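Monosaccharide ABC transporter substrate-binding protein, CUT2 family (Acidothermus cellulolyticus, PDB 4RU1) binds myo-inositol and probably serves as the extracytoplasmic sugar-binding component of an ABC-type carbohydrate importer. Local coordinates at residues T27-G32 with Y56-D61. Numbering follows the deposited sequence.
Sequences THQQPG and YSNDPD. With INS (1,2,3,4,5,6-hexahydroxy-cyclohexane), chain M.
The hydroxyl of Tyr56 stands between two side chains of residues 27-32: it accepts a hydrogen bond from Thr27 OG1 and donates one to Gln29, its OH lying 2.6 Å from Gln29 OE1. The Gln29 amide plane is turned 78° from the phenol ring, with OE1 at the ring's edge. CG of Gln29 is anti to the backbone N (chi1 167°) and the extended chain carries OE1 to the phenol. Thr27 OG1 also accepts from Gln29 N at 3.2 Å, closing an ST turn. Without the phenol, as with an alanine at Tyr56, Thr27 OG1 would probably lose its acceptor and the Gln29 amide a donor that fixes its rotation. Asn58 ND2 donates to Gln29 O at 2.9 Å, from above the carbonyl plane. The backbones pair in parallel register, Thr27 beside Asn58, through Thr27 N to Ser57 O (2.9 Å) and Asp59 N to Thr27 O (3.1 Å). Strands 21-27 and 52-58 are neighbours in the parallel sheet of one lobe of this periplasmic-binding-protein fold, and the loop leaving the first reaches the ligand cleft. There His28 NE2 donates to O5 of the bound inositol at 3.0 Å, in the imidazole plane, and is also hydrogen-bonded to its O4 at 3.3 Å; Thr83 OG1 is hydrogen-bonded to His28 ND1. Pro60 CD packs 4.1 Å from Pro31 CD. Trp36 of helix 35-49 touches Thr27, Gln29 and Tyr56, and Arg40 makes a cation-pi contact with the Tyr56 ring.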
loop_
_atom_site.group_PDB
_atom_site.type_symbol
_atom_site.label_atom_id
_atom_site.label_comp_id
_atom_site.label_asym_id
_atom_site.label_seq_id
_atom_site.Cartn_x
_atom_site.Cartn_y
_atom_site.Cartn_z
ATOM N N THR A 27 9.585 5.280 -5.076
ATOM C CA THR A 27 8.640 4.215 -4.875
ATOM C C THR A 27 8.693 3.166 -6.018
ATOM O O THR A 27 9.476 3.211 -6.954
ATOM C CB THR A 27 7.228 4.772 -4.761
ATOM O OG1 THR A 27 6.733 4.921 -6.091
ATOM C CG2 THR A 27 7.171 6.053 -4.000
ATOM N N HIS A 28 7.895 2.128 -5.819
ATOM C CA HIS A 28 7.712 1.014 -6.756
ATOM C C HIS A 28 6.446 1.103 -7.591
ATOM O O HIS A 28 6.086 0.115 -8.194
ATOM C CB HIS A 28 7.719 -0.278 -5.957
ATOM C CG HIS A 28 6.613 -0.363 -4.932
ATOM N ND1 HIS A 28 6.783 0.115 -3.640
ATOM C CD2 HIS A 28 5.372 -0.876 -4.980
ATOM C CE1 HIS A 28 5.696 -0.108 -2.950
ATOM N NE2 HIS A 28 4.813 -0.687 -3.740
ATOM N N GLN A 29 5.795 2.294 -7.596
ATOM C CA GLN A 29 4.539 2.569 -8.286
ATOM C C GLN A 29 4.600 2.009 -9.723
ATOM O O GLN A 29 5.548 2.334 -10.487
ATOM C CB GLN A 29 4.271 4.053 -8.298
ATOM C CG GLN A 29 3.172 4.440 -9.245
ATOM C CD GLN A 29 2.870 5.883 -9.271
ATOM O OE1 GLN A 29 3.643 6.712 -8.817
ATOM N NE2 GLN A 29 1.695 6.212 -9.764
ATOM N N GLN A 30 3.635 1.164 -10.044
ATOM C CA GLN A 30 3.384 0.822 -11.453
ATOM C C GLN A 30 2.726 2.009 -12.100
ATOM O O GLN A 30 1.752 2.567 -11.564
ATOM C CB GLN A 30 2.449 -0.355 -11.524
ATOM C CG GLN A 30 2.018 -0.753 -12.911
ATOM C CD GLN A 30 3.114 -1.525 -13.636
ATOM O OE1 GLN A 30 3.798 -2.373 -13.060
ATOM N NE2 GLN A 30 3.293 -1.223 -14.898
ATOM N N PRO A 31 3.165 2.417 -13.287
ATOM C CA PRO A 31 2.439 3.551 -13.911
ATOM C C PRO A 31 0.968 3.320 -14.060
ATOM O O PRO A 31 0.549 2.176 -14.377
ATOM C CB PRO A 31 3.103 3.662 -15.298
ATOM C CG PRO A 31 4.522 3.220 -15.004
ATOM C CD PRO A 31 4.434 2.092 -13.972
ATOM N N GLY A 32 0.197 4.290 -13.620
ATOM C CA GLY A 32 -1.254 4.208 -13.686
ATOM C C GLY A 32 -1.951 3.641 -12.445
ATOM O O GLY A 32 -3.158 3.497 -12.448
ATOM N N TYR A 56 9.902 13.282 -6.852
ATOM C CA TYR A 56 9.234 11.977 -6.860
ATOM C C TYR A 56 9.688 11.137 -8.016
ATOM O O TYR A 56 9.662 11.635 -9.163
ATOM C CB TYR A 56 7.722 12.117 -6.878
ATOM C CG TYR A 56 6.945 10.786 -6.780
ATOM C CD1 TYR A 56 6.728 10.052 -7.902
ATOM C CD2 TYR A 56 6.529 10.263 -5.594
ATOM C CE1 TYR A 56 6.051 8.831 -7.897
ATOM C CE2 TYR A 56 5.820 9.047 -5.540
ATOM C CZ TYR A 56 5.628 8.294 -6.679
ATOM O OH TYR A 56 4.911 7.095 -6.608
ATOM N N SER A 57 10.113 9.882 -7.756
ATOM C CA SER A 57 10.511 8.957 -8.799
ATOM C C SER A 57 10.048 7.556 -8.461
ATOM O O SER A 57 9.756 7.184 -7.297
ATOM C CB SER A 57 11.988 8.967 -9.022
ATOM O OG SER A 57 12.758 8.647 -7.909
ATOM N N ASN A 58 9.886 6.769 -9.496
ATOM C CA ASN A 58 9.352 5.435 -9.327
ATOM C C ASN A 58 9.688 4.468 -10.425
ATOM O O ASN A 58 9.845 4.842 -11.601
ATOM C CB ASN A 58 7.816 5.445 -9.188
ATOM C CG ASN A 58 7.103 5.940 -10.467
ATOM O OD1 ASN A 58 7.265 7.120 -10.819
ATOM N ND2 ASN A 58 6.410 5.051 -11.195
ATOM N N ASP A 59 9.735 3.195 -10.033
ATOM C CA ASP A 59 9.837 2.134 -11.024
ATOM C C ASP A 59 9.403 0.820 -10.426
ATOM O O ASP A 59 9.901 0.426 -9.380
ATOM C CB ASP A 59 11.273 2.053 -11.539
ATOM C CG ASP A 59 11.336 1.435 -12.968
ATOM O OD1 ASP A 59 10.965 0.248 -13.121
ATOM O OD2 ASP A 59 11.801 2.093 -13.869
ATOM N N PRO A 60 8.520 0.089 -11.151
ATOM C CA PRO A 60 8.104 -1.206 -10.581
ATOM C C PRO A 60 9.149 -2.337 -10.716
ATOM O O PRO A 60 8.903 -3.473 -10.267
ATOM C CB PRO A 60 6.828 -1.508 -11.403
ATOM C CG PRO A 60 7.119 -0.886 -12.734
ATOM C CD PRO A 60 7.787 0.430 -12.368
ATOM N N ASP A 61 10.254 -2.082 -11.443
ATOM C CA ASP A 61 11.438 -2.977 -11.475
ATOM C C ASP A 61 12.373 -2.578 -10.313
ATOM O O ASP A 61 12.904 -1.468 -10.253
ATOM C CB ASP A 61 12.120 -2.823 -12.867
ATOM C CG ASP A 61 13.401 -3.588 -13.039
ATOM O OD1 ASP A 61 14.100 -3.947 -12.091
ATOM O OD2 ASP A 61 13.768 -3.754 -14.214
HETATM C C1 INS M . -1.392 -0.840 -1.911
HETATM C C2 INS M . -1.746 -1.220 -3.341
HETATM C C3 INS M . -0.670 -0.678 -4.283
HETATM C C4 INS M . 0.735 -1.053 -3.866
HETATM C C5 INS M . 1.046 -0.600 -2.476
HETATM C C6 INS M . 0.047 -1.091 -1.463
HETATM O O1 INS M . -2.321 -1.368 -0.952
HETATM O O2 INS M . -1.667 -2.654 -3.393
HETATM O O3 INS M . -0.964 -1.245 -5.575
HETATM O O4 INS M . 1.708 -0.509 -4.793
HETATM O O5 INS M . 2.337 -1.061 -2.020
HETATM O O6 INS M . 0.307 -0.526 -0.145
#